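Local coordinates for hemin ABC transporter, periplasmic hemin-binding protein HutB (Vibrio cholerae, PDB 5KHL) that probably binds hemin in the periplasm and delivers it to the membrane-bound part of an ABC transporter for import into the cell, at residues N99-D104 and I114-Q119; G109-I114 and E132-Q137. All coordinates share one frame; numbering follows the deposited sequence.

Contact 1: residues N99-D104 and I114-Q119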
loop_
_atom_site.group_PDB
_atom_site.type_symbol
_atom_site.label_atom_id
_atom_site.label_comp_id
_atom_site.label_asym_id
_atom_site.label_seq_id
_atom_site.Cartn_x
_atom_site.Cartn_y
_atom_site.Cartn_z
ATOM N N ASN A 99 11.746 -0.759 -15.950
ATOM C CA ASN A 99 11.996 0.200 -14.878
ATOM C C ASN A 99 11.609 -0.300 -13.507
ATOM O O ASN A 99 10.428 -0.393 -13.177
ATOM C CB ASN A 99 11.247 1.501 -15.127
ATOM C CG ASN A 99 11.529 2.069 -16.470
ATOM O OD1 ASN A 99 12.649 2.505 -16.747
ATOM N ND2 ASN A 99 10.519 2.070 -17.336
ATOM N N VAL A 100 12.621 -0.606 -12.711
ATOM C CA VAL A 100 12.433 -0.882 -11.306
ATOM C C VAL A 100 12.345 0.452 -10.574
ATOM O O VAL A 100 13.124 1.382 -10.828
ATOM C CB VAL A 100 13.562 -1.751 -10.744
ATOM C CG1 VAL A 100 13.450 -1.868 -9.204
ATOM C CG2 VAL A 100 13.541 -3.122 -11.433
ATOM N N ILE A 101 11.390 0.524 -9.661
ATOM C CA ILE A 101 10.899 1.780 -9.147
ATOM C C ILE A 101 10.793 1.643 -7.627
ATOM O O ILE A 101 10.833 0.524 -7.125
ATOM C CB ILE A 101 9.545 2.103 -9.854
ATOM C CG1 ILE A 101 9.583 3.490 -10.461
ATOM C CG2 ILE A 101 8.304 1.801 -8.986
ATOM C CD1 ILE A 101 10.503 3.562 -11.623
ATOM N N ASN A 102 10.663 2.750 -6.890
ATOM C CA ASN A 102 10.692 2.703 -5.418
ATOM C C ASN A 102 9.585 1.862 -4.776
ATOM O O ASN A 102 8.448 1.939 -5.186
ATOM C CB ASN A 102 10.616 4.123 -4.839
ATOM C CG ASN A 102 10.786 4.153 -3.310
ATOM O OD1 ASN A 102 9.836 3.889 -2.558
ATOM N ND2 ASN A 102 12.003 4.485 -2.849
ATOM N N SER A 103 9.907 1.098 -3.737
ATOM C CA SER A 103 8.857 0.460 -2.946
ATOM C C SER A 103 9.081 0.479 -1.412
ATOM O O SER A 103 8.648 -0.462 -0.739
ATOM C CB SER A 103 8.645 -0.989 -3.419
ATOM O OG SER A 103 9.854 -1.711 -3.533
ATOM N N ASP A 104 9.728 1.528 -0.872
ATOM C CA ASP A 104 9.771 1.793 0.590
ATOM C C ASP A 104 8.411 1.996 1.199
ATOM O O ASP A 104 7.470 2.380 0.522
ATOM C CB ASP A 104 10.530 3.082 0.968
ATOM C CG ASP A 104 11.832 3.214 0.293
ATOM O OD1 ASP A 104 12.498 2.185 0.063
ATOM O OD2 ASP A 104 12.198 4.366 0.007
ATOM N N ILE A 114 7.081 9.302 -7.294
ATOM C CA ILE A 114 6.426 10.295 -8.148
ATOM C C ILE A 114 7.422 10.839 -9.156
ATOM O O ILE A 114 7.097 11.001 -10.338
ATOM C CB ILE A 114 5.807 11.460 -7.322
ATOM C CG1 ILE A 114 4.662 10.954 -6.444
ATOM C CG2 ILE A 114 5.274 12.577 -8.234
ATOM C CD1 ILE A 114 4.076 12.011 -5.543
ATOM N N ASP A 115 8.647 11.095 -8.699
ATOM C CA ASP A 115 9.700 11.581 -9.596
ATOM C C ASP A 115 10.038 10.541 -10.654
ATOM O O ASP A 115 10.176 10.874 -11.830
ATOM C CB ASP A 115 10.980 11.945 -8.825
ATOM C CG ASP A 115 10.908 13.286 -8.153
ATOM O OD1 ASP A 115 11.685 13.467 -7.201
ATOM O OD2 ASP A 115 10.103 14.150 -8.562
ATOM N N GLN A 116 10.183 9.288 -10.217
ATOM C CA GLN A 116 10.601 8.199 -11.104
ATOM C C GLN A 116 9.592 7.992 -12.219
ATOM O O GLN A 116 9.971 7.838 -13.368
ATOM C CB GLN A 116 10.799 6.898 -10.323
ATOM C CG GLN A 116 12.128 6.829 -9.551
ATOM C CD GLN A 116 12.138 5.726 -8.504
ATOM O OE1 GLN A 116 11.129 5.460 -7.854
ATOM N NE2 GLN A 116 13.282 5.075 -8.344
ATOM N N ILE A 117 8.308 8.050 -11.872
ATOM C CA ILE A 117 7.223 7.886 -12.843
ATOM C C ILE A 117 7.046 9.091 -13.765
ATOM O O ILE A 117 6.907 8.934 -14.983
ATOM C CB ILE A 117 5.859 7.622 -12.140
ATOM C CG1 ILE A 117 5.880 6.304 -11.358
ATOM C CG2 ILE A 117 4.725 7.657 -13.152
ATOM C CD1 ILE A 117 6.748 5.233 -11.987
ATOM N N ALA A 118 7.024 10.287 -13.177
ATOM C CA ALA A 118 6.898 11.539 -13.936
ATOM C C ALA A 118 7.947 11.627 -15.037
ATOM O O ALA A 118 7.676 12.109 -16.146
ATOM C CB ALA A 118 7.015 12.746 -13.004
ATOM N N GLN A 119 9.147 11.153 -14.721
ATOM C CA GLN A 119 10.239 11.097 -15.684
ATOM C C GLN A 119 9.977 10.109 -16.847
ATOM O O GLN A 119 10.154 10.450 -18.017
ATOM C CB GLN A 119 11.536 10.723 -14.962
ATOM C CG GLN A 119 12.787 10.890 -15.797
ATOM C CD GLN A 119 13.969 10.119 -15.240
ATOM O OE1 GLN A 119 15.099 10.248 -15.722
ATOM N NE2 GLN A 119 13.711 9.303 -14.220
#
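Gln116 and Ile101 meet where the last strand of the N-terminal parallel sheet, 97-100, gives way to the loop that leads into helix 107-120, which packs back against the end of that edge strand. The amide of Gln116 reads the loop backbone: its OE1 accepts a hydrogen bond from Asn102 N at 2.9 Å, the N-H pointing in at 153°. The donor arrives 120° from the C=O bond and is tilted 25° from the carbonyl plane. Gln116 can reach that far because CG lies anti to its carbonyl carbon and the chain stays extended beyond it. Ile101 runs the other way, sliding past this chain, so that its CD1 rests 3.6 Å from Gln116 CB. Ile117 comes in across Ile101 at about a right angle and sets its CD1 3.7 Å from Ile101 CG1. Behind this apolar pair, helix 24-32 adds Val26 against Ile101 and Ile30 against Ile117, so the pair is shared between the sheet edge and two helices. Farther along the loop, Asn102 forms an Asx turn that steadies the residue gripped by Gln116: its OD1 takes Asp104 N from above the carbonyl plane. Its ND2 binds Asp104 OD2 at 2.9 Å, the oxygen lying almost in the amide plane of Asn102 but met from above its own carboxylate plane.

Contact 2: residues G109-I114 and E132-Q137; sequences GLLTRI and ENVQQQ
With chi1 near 173°, Leu110 swings CG anti to its backbone N and sends CD2 at Val134, whose own chi1 of 159° splits the two methyls of its fork among three partners. CG1 meets Leu110 CD2 tip to tip at 3.8 Å, and CG2 meets Ile114 CD1 in the same end-on manner at 3.9 Å. Leu111 passes Val134 in the opposite direction, its CD2 lying 3.9 Å from Val134 CG1. The two helices are close to antiparallel, at 166°, and their axes come within 10.7 Å, a spacing filled by these branched side chains. Gln135 crosses Leu111 at about a right angle and lays OE1 3.2 Å from Leu111 CD1. Leu29 of helix 24-32 packs on Leu110 and Ile114, while Leu256 and Leu259 of helix 256-269 pack on Val134, so these two helices flank the seam. Helix 125-143 is the long helix that joins the two lobes, as in other periplasmic binding proteins of this class. Across the seam the matching is of methyl against methyl, with the Gln135 amide at its border, so the hold of helix 107-120 on this connecting helix comes mainly from apolar burial.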
loop_
_atom_site.group_PDB
_atom_site.type_symbol
_atom_site.label_atom_id
_atom_site.label_comp_id
_atom_site.label_asym_id
_atom_site.label_seq_id
_atom_site.Cartn_x
_atom_site.Cartn_y
_atom_site.Cartn_z
ATOM N N GLY A 109 9.801 7.774 0.010
ATOM C CA GLY A 109 9.698 6.750 -1.000
ATOM C C GLY A 109 8.626 7.162 -1.999
ATOM O O GLY A 109 8.841 7.074 -3.202
ATOM N N LEU A 110 7.490 7.643 -1.494
ATOM C CA LEU A 110 6.416 8.154 -2.338
ATOM C C LEU A 110 6.858 9.335 -3.203
ATOM O O LEU A 110 6.568 9.371 -4.394
ATOM C CB LEU A 110 5.214 8.549 -1.470
ATOM C CG LEU A 110 4.042 9.253 -2.155
ATOM C CD1 LEU A 110 3.603 8.490 -3.418
ATOM C CD2 LEU A 110 2.862 9.394 -1.192
ATOM N N LEU A 111 7.556 10.294 -2.607
ATOM C CA LEU A 111 8.007 11.459 -3.353
ATOM C C LEU A 111 8.992 11.043 -4.442
ATOM O O LEU A 111 8.954 11.568 -5.549
ATOM C CB LEU A 111 8.654 12.501 -2.424
ATOM C CG LEU A 111 7.804 13.130 -1.320
ATOM C CD1 LEU A 111 8.684 13.960 -0.404
ATOM C CD2 LEU A 111 6.685 13.979 -1.874
ATOM N N THR A 112 9.868 10.097 -4.125
ATOM C CA THR A 112 10.811 9.536 -5.098
ATOM C C THR A 112 10.090 8.771 -6.230
ATOM O O THR A 112 10.445 8.885 -7.418
ATOM C CB THR A 112 11.817 8.576 -4.390
ATOM O OG1 THR A 112 12.534 9.290 -3.374
ATOM C CG2 THR A 112 12.803 7.982 -5.370
ATOM N N ARG A 113 9.082 7.994 -5.850
ATOM C CA ARG A 113 8.275 7.245 -6.804
ATOM C C ARG A 113 7.595 8.184 -7.797
ATOM O O ARG A 113 7.557 7.913 -9.001
ATOM C CB ARG A 113 7.238 6.388 -6.061
ATOM C CG ARG A 113 6.773 5.137 -6.828
ATOM C CD ARG A 113 6.408 3.979 -5.873
ATOM N NE ARG A 113 5.406 4.397 -4.917
ATOM C CZ ARG A 113 5.591 4.492 -3.610
ATOM N NH1 ARG A 113 6.747 4.159 -3.054
ATOM N NH2 ARG A 113 4.594 4.914 -2.862
ATOM N N ILE A 114 7.081 9.302 -7.294
ATOM C CA ILE A 114 6.426 10.295 -8.148
ATOM C C ILE A 114 7.422 10.839 -9.156
ATOM O O ILE A 114 7.097 11.001 -10.338
ATOM C CB ILE A 114 5.807 11.460 -7.322
ATOM C CG1 ILE A 114 4.662 10.954 -6.444
ATOM C CG2 ILE A 114 5.274 12.577 -8.234
ATOM C CD1 ILE A 114 4.076 12.011 -5.543
ATOM N N GLU A 132 3.492 18.291 -4.077
ATOM C CA GLU A 132 3.004 19.339 -3.197
ATOM C C GLU A 132 1.724 18.939 -2.496
ATOM O O GLU A 132 1.597 19.154 -1.296
ATOM C CB GLU A 132 2.773 20.640 -3.964
ATOM C CG GLU A 132 4.033 21.435 -4.197
ATOM C CD GLU A 132 3.785 22.612 -5.111
ATOM O OE1 GLU A 132 2.619 23.067 -5.160
ATOM O OE2 GLU A 132 4.740 23.071 -5.786
ATOM N N ASN A 133 0.768 18.376 -3.226
ATOM C CA ASN A 133 -0.441 17.920 -2.565
ATOM C C ASN A 133 -0.092 16.840 -1.562
ATOM O O ASN A 133 -0.612 16.829 -0.441
ATOM C CB ASN A 133 -1.478 17.390 -3.549
ATOM C CG ASN A 133 -2.783 16.987 -2.855
ATOM O OD1 ASN A 133 -3.341 15.916 -3.115
ATOM N ND2 ASN A 133 -3.267 17.851 -1.960
ATOM N N VAL A 134 0.818 15.956 -1.963
ATOM C CA VAL A 134 1.226 14.863 -1.097
ATOM C C VAL A 134 1.775 15.377 0.225
ATOM O O VAL A 134 1.417 14.863 1.300
ATOM C CB VAL A 134 2.280 13.970 -1.770
ATOM C CG1 VAL A 134 3.054 13.190 -0.728
ATOM C CG2 VAL A 134 1.612 13.021 -2.754
ATOM N N GLN A 135 2.615 16.404 0.149
ATOM C CA GLN A 135 3.192 16.983 1.359
ATOM C C GLN A 135 2.136 17.729 2.177
ATOM O O GLN A 135 2.058 17.549 3.388
ATOM C CB GLN A 135 4.366 17.911 1.021
ATOM C CG GLN A 135 5.476 17.838 2.057
ATOM C CD GLN A 135 6.251 16.520 2.003
ATOM O OE1 GLN A 135 6.908 16.223 1.010
ATOM N NE2 GLN A 135 6.185 15.735 3.076
ATOM N N GLN A 136 1.315 18.545 1.519
ATOM C CA GLN A 136 0.158 19.166 2.185
ATOM C C GLN A 136 -0.709 18.173 2.967
ATOM O O GLN A 136 -1.032 18.436 4.126
ATOM C CB GLN A 136 -0.743 19.884 1.175
ATOM C CG GLN A 136 -0.125 21.048 0.441
ATOM C CD GLN A 136 -1.146 21.808 -0.377
ATOM O OE1 GLN A 136 -0.800 22.577 -1.284
ATOM N NE2 GLN A 136 -2.424 21.599 -0.059
ATOM N N GLN A 137 -1.107 17.052 2.345
ATOM C CA GLN A 137 -1.912 16.057 3.068
ATOM C C GLN A 137 -1.177 15.548 4.286
ATOM O O GLN A 137 -1.789 15.307 5.325
ATOM C CB GLN A 137 -2.269 14.867 2.196
ATOM C CG GLN A 137 -3.193 15.144 1.060
ATOM C CD GLN A 137 -3.339 13.925 0.175
ATOM O OE1 GLN A 137 -3.919 12.914 0.571
ATOM N NE2 GLN A 137 -2.791 14.006 -1.027
#

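Overall arrangement
From the N terminus, the chain reaches strand 97-100 at the edge of the four-stranded parallel sheet, and contact 1 closes the turn from that strand into helix 107-120 across nine residues, seven of them helical. Contact 2 closes the helical hairpin that follows, bringing helix 125-143 back along the same helix. Their segments alternate, so the contacts cross rather than nest. They share Ile114, and their centres lie about 12 Å apart. Helix 107-120 is thus the middle layer, with the sheet edge on one flank and the long connecting helix on another. The contacts also touch directly: Asn102 OD1 lies 3.3 Å from Gly109 CA. Together they tie the N-terminal lobe to the helix spanning both lobes.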